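Local atomic coordinates of lipid II:glycine glycyltransferase (Staphylococcus aureus, PDB entry 6SNR), a protein that probably adds the first glycine of the pentaglycine cross-bridge to the lysine of lipid II, taking it from glycyl-tRNA, during staphylococcal cell-wall synthesis. Residues N20-L26 and F311-Y317; M146-I152 and T351-T357; E227-L233 and I302-L308. All blocks are in the same frame, centred on the assembly; numbering follows the deposited sequence.

Contact 1 (N20-L26 and F311-Y317)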
loop_
_atom_site.group_PDB
_atom_site.type_symbol
_atom_site.label_atom_id
_atom_site.label_comp_id
_atom_site.label_asym_id
_atom_site.label_seq_id
_atom_site.Cartn_x
_atom_site.Cartn_y
_atom_site.Cartn_z
ATOM N N ASN A 20 5.812 -16.004 5.829
ATOM C CA ASN A 20 4.420 -16.117 5.397
ATOM C C ASN A 20 3.397 -15.355 6.234
ATOM O O ASN A 20 2.199 -15.604 6.109
ATOM C CB ASN A 20 4.020 -17.589 5.285
ATOM C CG ASN A 20 4.814 -18.333 4.215
ATOM O OD1 ASN A 20 5.260 -17.754 3.220
ATOM N ND2 ASN A 20 4.912 -19.647 4.371
ATOM N N GLY A 21 3.870 -14.438 7.078
ATOM C CA GLY A 21 3.014 -13.485 7.736
ATOM C C GLY A 21 2.369 -12.484 6.800
ATOM O O GLY A 21 2.748 -12.382 5.624
ATOM N N ASP A 22 1.353 -11.793 7.298
ATOM C CA ASP A 22 0.595 -10.842 6.470
ATOM C C ASP A 22 -0.201 -9.964 7.388
ATOM O O ASP A 22 -0.629 -10.400 8.498
ATOM C CB ASP A 22 -0.341 -11.550 5.464
ATOM C CG ASP A 22 -0.875 -10.602 4.404
ATOM O OD1 ASP A 22 -0.047 -10.287 3.489
ATOM O OD2 ASP A 22 -2.013 -10.115 4.501
ATOM N N LEU A 23 -0.484 -8.754 6.916
ATOM C CA LEU A 23 -1.415 -7.830 7.555
ATOM C C LEU A 23 -2.759 -8.511 7.976
ATOM O O LEU A 23 -3.305 -8.229 9.060
ATOM C CB LEU A 23 -1.711 -6.673 6.599
ATOM C CG LEU A 23 -2.712 -5.633 6.994
ATOM C CD1 LEU A 23 -2.185 -4.857 8.196
ATOM C CD2 LEU A 23 -3.085 -4.714 5.812
ATOM N N LEU A 24 -3.314 -9.368 7.114
ATOM C CA LEU A 24 -4.647 -9.901 7.343
ATOM C C LEU A 24 -4.685 -10.981 8.446
ATOM O O LEU A 24 -5.777 -11.418 8.789
ATOM C CB LEU A 24 -5.240 -10.426 6.015
ATOM C CG LEU A 24 -5.375 -9.465 4.847
ATOM C CD1 LEU A 24 -6.369 -9.960 3.776
ATOM C CD2 LEU A 24 -5.494 -7.990 5.134
ATOM N N GLN A 25 -3.513 -11.335 9.013
ATOM C CA GLN A 25 -3.406 -12.229 10.163
ATOM C C GLN A 25 -3.119 -11.511 11.489
ATOM O O GLN A 25 -2.957 -12.182 12.526
ATOM C CB GLN A 25 -2.426 -13.340 9.920
ATOM C CG GLN A 25 -2.917 -14.372 8.896
ATOM C CD GLN A 25 -4.020 -15.231 9.515
ATOM O OE1 GLN A 25 -5.259 -15.121 9.213
ATOM N NE2 GLN A 25 -3.592 -16.007 10.409
ATOM N N LEU A 26 -3.026 -10.193 11.458
ATOM C CA LEU A 26 -2.785 -9.419 12.706
ATOM C C LEU A 26 -4.047 -9.271 13.524
ATOM O O LEU A 26 -5.151 -9.080 13.000
ATOM C CB LEU A 26 -2.209 -8.014 12.395
ATOM C CG LEU A 26 -0.861 -7.996 11.673
ATOM C CD1 LEU A 26 -0.439 -6.540 11.448
ATOM C CD2 LEU A 26 0.186 -8.731 12.489
ATOM N N PHE A 311 1.396 -1.762 7.481
ATOM C CA PHE A 311 2.580 -2.570 7.677
ATOM C C PHE A 311 2.264 -3.877 8.404
ATOM O O PHE A 311 1.358 -3.919 9.266
ATOM C CB PHE A 311 3.609 -1.898 8.576
ATOM C CG PHE A 311 4.210 -0.646 7.969
ATOM C CD1 PHE A 311 3.613 0.586 8.138
ATOM C CD2 PHE A 311 5.342 -0.757 7.235
ATOM C CE1 PHE A 311 4.185 1.745 7.554
ATOM C CE2 PHE A 311 5.919 0.361 6.660
ATOM C CZ PHE A 311 5.336 1.606 6.807
ATOM N N ALA A 312 3.058 -4.867 8.090
ATOM C CA ALA A 312 3.130 -6.131 8.839
ATOM C C ALA A 312 4.545 -6.617 8.813
ATOM O O ALA A 312 4.950 -7.373 7.943
ATOM C CB ALA A 312 2.140 -7.177 8.267
ATOM N N GLY A 313 5.383 -6.134 9.751
ATOM C CA GLY A 313 6.767 -6.500 9.720
ATOM C C GLY A 313 7.485 -5.903 8.532
ATOM O O GLY A 313 7.342 -4.685 8.274
ATOM N N SER A 314 8.213 -6.739 7.829
ATOM C CA SER A 314 8.951 -6.283 6.652
ATOM C C SER A 314 8.048 -6.030 5.437
ATOM O O SER A 314 8.547 -5.548 4.382
ATOM C CB SER A 314 10.052 -7.259 6.315
ATOM O OG SER A 314 9.539 -8.407 5.725
ATOM N N LYS A 315 6.748 -6.321 5.533
ATOM C CA LYS A 315 5.812 -6.032 4.419
ATOM C C LYS A 315 5.116 -4.702 4.653
ATOM O O LYS A 315 4.554 -4.462 5.706
ATOM C CB LYS A 315 4.740 -7.154 4.271
ATOM C CG LYS A 315 5.324 -8.493 3.886
ATOM C CD LYS A 315 4.280 -9.591 3.853
ATOM C CE LYS A 315 4.967 -10.896 3.497
ATOM N NZ LYS A 315 3.999 -12.005 3.353
ATOM N N SER A 316 5.132 -3.831 3.633
ATOM C CA SER A 316 4.311 -2.652 3.638
ATOM C C SER A 316 3.308 -2.720 2.510
ATOM O O SER A 316 3.526 -3.427 1.510
ATOM C CB SER A 316 5.143 -1.346 3.549
ATOM O OG SER A 316 5.774 -1.198 2.277
ATOM N N TYR A 317 2.204 -1.995 2.669
ATOM C CA TYR A 317 1.068 -2.045 1.729
ATOM C C TYR A 317 0.507 -0.674 1.430
ATOM O O TYR A 317 0.135 0.050 2.341
ATOM C CB TYR A 317 -0.093 -2.895 2.277
ATOM C CG TYR A 317 0.277 -4.266 2.836
ATOM C CD1 TYR A 317 0.858 -4.385 4.097
ATOM C CD2 TYR A 317 -0.024 -5.434 2.148
ATOM C CE1 TYR A 317 1.177 -5.613 4.592
ATOM C CE2 TYR A 317 0.315 -6.684 2.641
ATOM C CZ TYR A 317 0.865 -6.776 3.907
ATOM O OH TYR A 317 1.195 -7.986 4.465
#
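Leu23, at the start of a short 3-10 turn, faces Ala312 with their CA atoms 5.0 Å apart, where the loop 20-26 meets a tight beta hairpin whose type II' turn runs from Ala312 to Lys315. Three polar bonds join them. The extended Lys315 side chain, its CG anti to the carbonyl carbon (chi1 -64°), carries NZ to Gly21 O, 2.6 Å away and almost in line with the carbonyl bond; a salt bridge from NZ to Asp110 gives the ammonium a second partner. Tyr317 OH works in both directions, donating to Asp22 OD1 (2.8 Å) and accepting a nearly straight bond from Leu23 N (3.1 Å). The hydroxyl reaches the carboxylate from above, with carboxylate and phenol planes 83° apart. The other oxygen, Asp22 OD2, takes the N-H of Leu24 in an Asx turn, so the carboxylate both fastens the hairpin and shapes its own loop. Beside these bonds the packing is apolar: Leu23 CB lies 3.7 Å from Tyr317 CE1, with CD2 over a face of the ring, and Ala312 CB sits against Leu23 N (3.3 Å) and meets Leu26 CD1. Leu26 is the N-cap residue of helix 27-33 and packs back on helix 8-17, Asp22 touches Arg74 of strand 68-78, and on the hairpin side Ser316 bonds to strand 351-356.

Contact 2 (M146-I152 and T351-T357)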
loop_
_atom_site.group_PDB
_atom_site.type_symbol
_atom_site.label_atom_id
_atom_site.label_comp_id
_atom_site.label_asym_id
_atom_site.label_seq_id
_atom_site.Cartn_x
_atom_site.Cartn_y
_atom_site.Cartn_z
ATOM N N MET A 146 -2.796 -12.330 -7.586
ATOM C CA MET A 146 -1.601 -11.668 -8.064
ATOM C C MET A 146 -1.588 -10.248 -7.536
ATOM O O MET A 146 -2.612 -9.567 -7.590
ATOM C CB MET A 146 -1.574 -11.670 -9.621
ATOM C CG MET A 146 -1.661 -13.042 -10.210
ATOM S SD MET A 146 -1.906 -12.938 -12.030
ATOM C CE MET A 146 -2.191 -14.663 -12.316
ATOM N N THR A 147 -0.409 -9.815 -7.106
ATOM C CA THR A 147 -0.151 -8.450 -6.688
ATOM C C THR A 147 1.101 -7.902 -7.342
ATOM O O THR A 147 1.864 -8.657 -7.951
ATOM C CB THR A 147 -0.039 -8.293 -5.161
ATOM O OG1 THR A 147 1.055 -9.060 -4.659
ATOM C CG2 THR A 147 -1.358 -8.661 -4.502
ATOM N N MET A 148 1.310 -6.609 -7.200
ATOM C CA MET A 148 2.480 -5.951 -7.747
ATOM C C MET A 148 3.321 -5.355 -6.649
ATOM O O MET A 148 2.850 -4.493 -5.874
ATOM C CB MET A 148 2.064 -4.862 -8.744
ATOM C CG MET A 148 1.239 -5.412 -9.889
ATOM S SD MET A 148 2.219 -6.279 -11.134
ATOM C CE MET A 148 2.772 -4.880 -12.117
ATOM N N ILE A 149 4.567 -5.815 -6.570
ATOM C CA ILE A 149 5.375 -5.505 -5.454
ATOM C C ILE A 149 6.705 -4.841 -5.839
ATOM O O ILE A 149 7.419 -5.358 -6.677
ATOM C CB ILE A 149 5.697 -6.794 -4.676
ATOM C CG1 ILE A 149 4.404 -7.490 -4.195
ATOM C CG2 ILE A 149 6.535 -6.479 -3.455
ATOM C CD1 ILE A 149 4.648 -8.700 -3.277
ATOM N N THR A 150 7.032 -3.771 -5.139
ATOM C CA THR A 150 8.320 -3.060 -5.297
ATOM C C THR A 150 9.298 -3.434 -4.191
ATOM O O THR A 150 9.023 -3.243 -3.026
ATOM C CB THR A 150 8.126 -1.526 -5.275
ATOM O OG1 THR A 150 7.155 -1.129 -6.262
ATOM C CG2 THR A 150 9.475 -0.800 -5.493
ATOM N N PRO A 151 10.494 -3.949 -4.555
ATOM C CA PRO A 151 11.553 -4.115 -3.564
ATOM C C PRO A 151 12.037 -2.736 -3.133
ATOM O O PRO A 151 12.385 -1.865 -4.008
ATOM C CB PRO A 151 12.656 -4.871 -4.319
ATOM C CG PRO A 151 12.038 -5.362 -5.557
ATOM C CD PRO A 151 10.898 -4.435 -5.883
ATOM N N ILE A 152 12.047 -2.502 -1.821
ATOM C CA ILE A 152 12.430 -1.193 -1.272
ATOM C C ILE A 152 13.640 -1.201 -0.317
ATOM O O ILE A 152 13.910 -0.204 0.366
ATOM C CB ILE A 152 11.245 -0.471 -0.600
ATOM C CG1 ILE A 152 10.531 -1.373 0.429
ATOM C CG2 ILE A 152 10.240 -0.041 -1.660
ATOM C CD1 ILE A 152 9.738 -0.570 1.430
ATOM N N THR A 351 9.517 -4.753 1.255
ATOM C CA THR A 351 8.632 -4.774 0.101
ATOM C C THR A 351 7.495 -3.775 0.278
ATOM O O THR A 351 7.068 -3.512 1.382
ATOM C CB THR A 351 8.044 -6.173 -0.212
ATOM O OG1 THR A 351 7.444 -6.714 0.964
ATOM C CG2 THR A 351 9.131 -7.113 -0.685
ATOM N N TYR A 352 7.021 -3.250 -0.833
ATOM C CA TYR A 352 5.958 -2.244 -0.909
ATOM C C TYR A 352 4.942 -2.767 -1.924
ATOM O O TYR A 352 5.203 -2.893 -3.127
ATOM C CB TYR A 352 6.556 -0.910 -1.327
ATOM C CG TYR A 352 5.634 0.267 -1.409
ATOM C CD1 TYR A 352 4.916 0.566 -2.581
ATOM C CD2 TYR A 352 5.525 1.149 -0.352
ATOM C CE1 TYR A 352 4.093 1.672 -2.659
ATOM C CE2 TYR A 352 4.712 2.253 -0.419
ATOM C CZ TYR A 352 4.009 2.528 -1.574
ATOM O OH TYR A 352 3.203 3.626 -1.649
ATOM N N ASP A 353 3.785 -3.207 -1.417
ATOM C CA ASP A 353 2.800 -3.954 -2.172
ATOM C C ASP A 353 1.674 -3.028 -2.634
ATOM O O ASP A 353 0.905 -2.465 -1.833
ATOM C CB ASP A 353 2.288 -5.089 -1.245
ATOM C CG ASP A 353 1.404 -6.077 -1.931
ATOM O OD1 ASP A 353 0.865 -5.813 -3.015
ATOM O OD2 ASP A 353 1.206 -7.142 -1.306
ATOM N N PHE A 354 1.539 -2.873 -3.958
ATOM C CA PHE A 354 0.469 -2.078 -4.541
ATOM C C PHE A 354 -0.877 -2.783 -4.646
ATOM O O PHE A 354 -1.837 -2.207 -5.156
ATOM C CB PHE A 354 0.861 -1.646 -5.955
ATOM C CG PHE A 354 1.805 -0.482 -6.006
ATOM C CD1 PHE A 354 3.166 -0.686 -5.977
ATOM C CD2 PHE A 354 1.330 0.801 -6.242
ATOM C CE1 PHE A 354 4.046 0.381 -6.067
ATOM C CE2 PHE A 354 2.224 1.887 -6.355
ATOM C CZ PHE A 354 3.562 1.665 -6.268
ATOM N N GLY A 355 -0.932 -4.050 -4.229
ATOM C CA GLY A 355 -2.142 -4.841 -4.262
ATOM C C GLY A 355 -2.434 -5.467 -5.623
ATOM O O GLY A 355 -1.548 -5.594 -6.458
ATOM N N GLY A 356 -3.716 -5.781 -5.851
ATOM C CA GLY A 356 -4.087 -6.714 -6.887
ATOM C C GLY A 356 -3.958 -6.265 -8.331
ATOM O O GLY A 356 -4.079 -5.085 -8.639
ATOM N N THR A 357 -3.834 -7.267 -9.176
ATOM C CA THR A 357 -3.810 -7.080 -10.633
ATOM C C THR A 357 -4.153 -8.382 -11.305
ATOM O O THR A 357 -3.897 -9.447 -10.785
ATOM C CB THR A 357 -2.413 -6.569 -11.069
ATOM O OG1 THR A 357 -2.467 -6.131 -12.461
ATOM C CG2 THR A 357 -1.344 -7.594 -10.924
#
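Met148, opposite Phe354 and Gly355, forms a beta bulge with them in an antiparallel strand pair, 146-151 with 351-356, within the large mixed sheet of this FemABX-family fold. The pair is regular from Ile149 to Pro151, but Met148 spans two residues opposite it: its O accepts Phe354 N (2.8 Å) and its N donates to Gly355 O. The bulge, with Gly355 at positive phi, shifts the register by one residue before Thr147 meets Gly356. Side chains sort to the two faces accordingly. On one, Ile149 lies between Thr351 and Asp353: its CG2 is 3.6 Å from Thr351 CB, while CG1 comes obliquely against the Asp353 carboxyl carbon. Asp353 has CG anti to the backbone N (chi1 -172°), which brings the carboxylate across Thr147 at about a right angle. There OD1 approaches Thr147 CB at 3.4 Å; OD1 also accepts the N-H of Gly355, two residues on, in an Asx turn that braces the bulge. The other face gathers aromatic groups. Phe354 turns its edge to Thr150, whose OG1 lies in the ring plane 3.5 Å from CE1 and is hydrogen-bonded to Trp377 O. Over a face of the same ring stands Tyr352 CE1, 3.6 Å above the plane and displaced toward the rim, while Tyr352 OH continues to Gln337 of helix 332-347. Beyond Tyr352, Ile152 CG2 packs on Tyr352 CB. Past the bulge, Met148, bent at chi2 and chi3, lays its CG against Thr357 CG2 at 3.5 Å, with SD just behind at 3.8 Å from that same methyl.

Contact 3 (E227-L233 and I302-L308)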
loop_
_atom_site.group_PDB
_atom_site.type_symbol
_atom_site.label_atom_id
_atom_site.label_comp_id
_atom_site.label_asym_id
_atom_site.label_seq_id
_atom_site.Cartn_x
_atom_site.Cartn_y
_atom_site.Cartn_z
ATOM N N GLU A 227 -0.592 4.351 8.486
ATOM C CA GLU A 227 -0.305 5.784 8.437
ATOM C C GLU A 227 -1.017 6.430 7.262
ATOM O O GLU A 227 -1.177 5.830 6.207
ATOM C CB GLU A 227 1.193 6.026 8.309
ATOM C CG GLU A 227 2.002 5.338 9.404
ATOM C CD GLU A 227 2.000 6.093 10.731
ATOM O OE1 GLU A 227 1.602 7.275 10.789
ATOM O OE2 GLU A 227 2.423 5.472 11.716
ATOM N N LEU A 228 -1.423 7.690 7.460
ATOM C CA LEU A 228 -2.038 8.482 6.441
ATOM C C LEU A 228 -1.042 9.524 5.942
ATOM O O LEU A 228 -0.390 10.181 6.756
ATOM C CB LEU A 228 -3.251 9.203 6.999
ATOM C CG LEU A 228 -3.946 10.219 6.082
ATOM C CD1 LEU A 228 -4.592 9.536 4.897
ATOM C CD2 LEU A 228 -4.952 11.073 6.866
ATOM N N PHE A 229 -0.922 9.647 4.623
ATOM C CA PHE A 229 -0.024 10.670 4.028
ATOM C C PHE A 229 -0.918 11.592 3.235
ATOM O O PHE A 229 -1.858 11.123 2.596
ATOM C CB PHE A 229 1.055 10.031 3.133
ATOM C CG PHE A 229 2.064 9.260 3.889
ATOM C CD1 PHE A 229 1.773 7.978 4.317
ATOM C CD2 PHE A 229 3.277 9.813 4.233
ATOM C CE1 PHE A 229 2.664 7.285 5.086
ATOM C CE2 PHE A 229 4.200 9.092 4.973
ATOM C CZ PHE A 229 3.869 7.809 5.404
ATOM N N LEU A 230 -0.592 12.900 3.240
ATOM C CA LEU A 230 -1.334 13.899 2.466
ATOM C C LEU A 230 -0.310 14.770 1.717
ATOM O O LEU A 230 0.768 15.098 2.276
ATOM C CB LEU A 230 -2.135 14.760 3.417
ATOM C CG LEU A 230 -3.266 14.128 4.189
ATOM C CD1 LEU A 230 -3.912 15.138 5.123
ATOM C CD2 LEU A 230 -4.282 13.565 3.228
ATOM N N VAL A 231 -0.643 15.172 0.500
ATOM C CA VAL A 231 0.276 16.051 -0.288
ATOM C C VAL A 231 -0.366 17.441 -0.375
ATOM O O VAL A 231 -1.510 17.558 -0.793
ATOM C CB VAL A 231 0.512 15.512 -1.689
ATOM C CG1 VAL A 231 1.428 16.442 -2.493
ATOM C CG2 VAL A 231 1.119 14.104 -1.623
ATOM N N LYS A 232 0.407 18.451 0.024
ATOM C CA LYS A 232 -0.048 19.831 0.130
ATOM C C LYS A 232 0.729 20.726 -0.861
ATOM O O LYS A 232 1.935 20.578 -1.047
ATOM C CB LYS A 232 0.216 20.341 1.534
ATOM C CG LYS A 232 -0.412 21.699 1.817
ATOM C CD LYS A 232 -0.323 22.040 3.288
ATOM C CE LYS A 232 -1.661 22.486 3.822
ATOM N NZ LYS A 232 -1.453 23.165 5.130
ATOM N N LEU A 233 0.016 21.673 -1.453
ATOM C CA LEU A 233 0.633 22.762 -2.201
ATOM C C LEU A 233 0.417 23.977 -1.312
ATOM O O LEU A 233 -0.733 24.333 -1.057
ATOM C CB LEU A 233 -0.069 22.951 -3.531
ATOM C CG LEU A 233 0.314 24.247 -4.295
ATOM C CD1 LEU A 233 1.833 24.310 -4.491
ATOM C CD2 LEU A 233 -0.403 24.290 -5.634
ATOM N N ILE A 302 -3.575 23.867 -0.062
ATOM C CA ILE A 302 -4.584 22.992 -0.572
ATOM C C ILE A 302 -3.965 21.607 -0.623
ATOM O O ILE A 302 -2.802 21.447 -0.998
ATOM C CB ILE A 302 -5.062 23.413 -1.981
ATOM C CG1 ILE A 302 -6.276 22.574 -2.420
ATOM C CG2 ILE A 302 -3.952 23.321 -3.012
ATOM C CD1 ILE A 302 -6.623 22.694 -3.891
ATOM N N TYR A 303 -4.750 20.625 -0.215
ATOM C CA TYR A 303 -4.324 19.229 -0.330
ATOM C C TYR A 303 -4.760 18.661 -1.672
ATOM O O TYR A 303 -5.906 18.809 -2.073
ATOM C CB TYR A 303 -4.917 18.412 0.817
ATOM C CG TYR A 303 -4.251 18.699 2.131
ATOM C CD1 TYR A 303 -2.966 18.251 2.404
ATOM C CD2 TYR A 303 -4.911 19.402 3.125
ATOM C CE1 TYR A 303 -2.326 18.501 3.609
ATOM C CE2 TYR A 303 -4.292 19.653 4.339
ATOM C CZ TYR A 303 -3.008 19.216 4.591
ATOM O OH TYR A 303 -2.395 19.486 5.812
ATOM N N LEU A 304 -3.819 17.977 -2.329
ATOM C CA LEU A 304 -3.976 17.438 -3.655
ATOM C C LEU A 304 -4.140 15.932 -3.745
ATOM O O LEU A 304 -4.782 15.422 -4.663
ATOM C CB LEU A 304 -2.713 17.787 -4.463
ATOM C CG LEU A 304 -2.425 19.286 -4.649
ATOM C CD1 LEU A 304 -1.259 19.460 -5.600
ATOM C CD2 LEU A 304 -3.661 20.019 -5.117
ATOM N N SER A 305 -3.482 15.207 -2.844
ATOM C CA SER A 305 -3.587 13.754 -2.870
ATOM C C SER A 305 -3.410 13.209 -1.465
ATOM O O SER A 305 -2.983 13.910 -0.569
ATOM C CB SER A 305 -2.581 13.129 -3.821
ATOM O OG SER A 305 -1.246 13.298 -3.413
ATOM N N GLY A 306 -3.703 11.930 -1.293
ATOM C CA GLY A 306 -3.541 11.281 0.007
ATOM C C GLY A 306 -3.568 9.772 -0.160
ATOM O O GLY A 306 -4.010 9.243 -1.212
ATOM N N ALA A 307 -3.016 9.084 0.846
ATOM C CA ALA A 307 -2.993 7.639 0.819
ATOM C C ALA A 307 -2.834 7.035 2.199
ATOM O O ALA A 307 -2.286 7.647 3.109
ATOM C CB ALA A 307 -1.855 7.191 -0.053
ATOM N N LEU A 308 -3.303 5.786 2.320
ATOM C CA LEU A 308 -3.102 4.979 3.511
ATOM C C LEU A 308 -2.074 3.877 3.266
ATOM O O LEU A 308 -2.195 3.137 2.282
ATOM C CB LEU A 308 -4.444 4.397 3.901
ATOM C CG LEU A 308 -5.481 5.311 4.559
ATOM C CD1 LEU A 308 -6.851 4.619 4.649
ATOM C CD2 LEU A 308 -5.030 5.739 5.935
#
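The antiparallel strands 227-233 and 302-308 form the root of the long helical arm, since the helices 235-262 and 267-297 fill most of the chain between them; six backbone hydrogen bonds tie the pair, Phe229 to Ala307 at one end and Leu233 to Ile302 at the other. Between these ends the register slips by one residue: Val231 O accepts Leu304 N (2.8 Å) while Val231 N donates to Ser305 O, so two residues face one, as in a beta bulge. The main side-chain assembly is built on Tyr303, whose ring is held between Leu230 and Lys232, two residues apart on the opposite strand. Leu230 CD1 lies over one face, 4.2 Å from the ring centroid and 18° off the normal, and Lys232 CE covers the opposite face, 4.1 Å from the same centroid, both as CH-pi contacts. With CG anti to the backbone N (chi1 -171°) and a bend at chi3, the lysine chain runs across the ring, and its NZ is hydrogen-bonded to Glu300 O. Tyr303 OH in turn bonds to Glu182, which anchors the polar end of the ring. On this same side of the sheet, Leu228 CD1 meets Leu308 CD2 at 4.0 Å. On the other face Val231 CG2 presses on Ser305 OG at 3.1 Å, a close approach; neither OG nor N of Ser305, both buried, finds a polar partner. There too, at the arm end, Leu233 CB rests on Ile302 CG2. Helix 189-202 packs over Leu228, Tyr303 and Leu308; helix 332-347 lies against Phe229, Ser305 and Ala307; and strand 180-183 adds the outer edge through backbone bonds to Leu230 and Lys232.

All three contacts are largely buried and draw on one mixed sheet, but in different ways. Contacts 2 and 3 are strand pairings inside it, each with a one-residue register slip; contact 1 instead fixes a loop of the N-terminal part to a hairpin tip, chiefly through side-chain polar groups. Contacts 1 and 3 share strand 302-312, one at its turn and the other at the arm end. Contacts 1 and 2 touch directly: Ser316 OG lies 2.8 Å from Thr351 O and Ser316 O 2.9 Å from Asp353 N, both probable hydrogen bonds between adjacent strands. A carboxylate braces the bulge of contact 2, whereas contact 3 is mainly apolar, with Lys232, Tyr303 and Ile302 partly exposed.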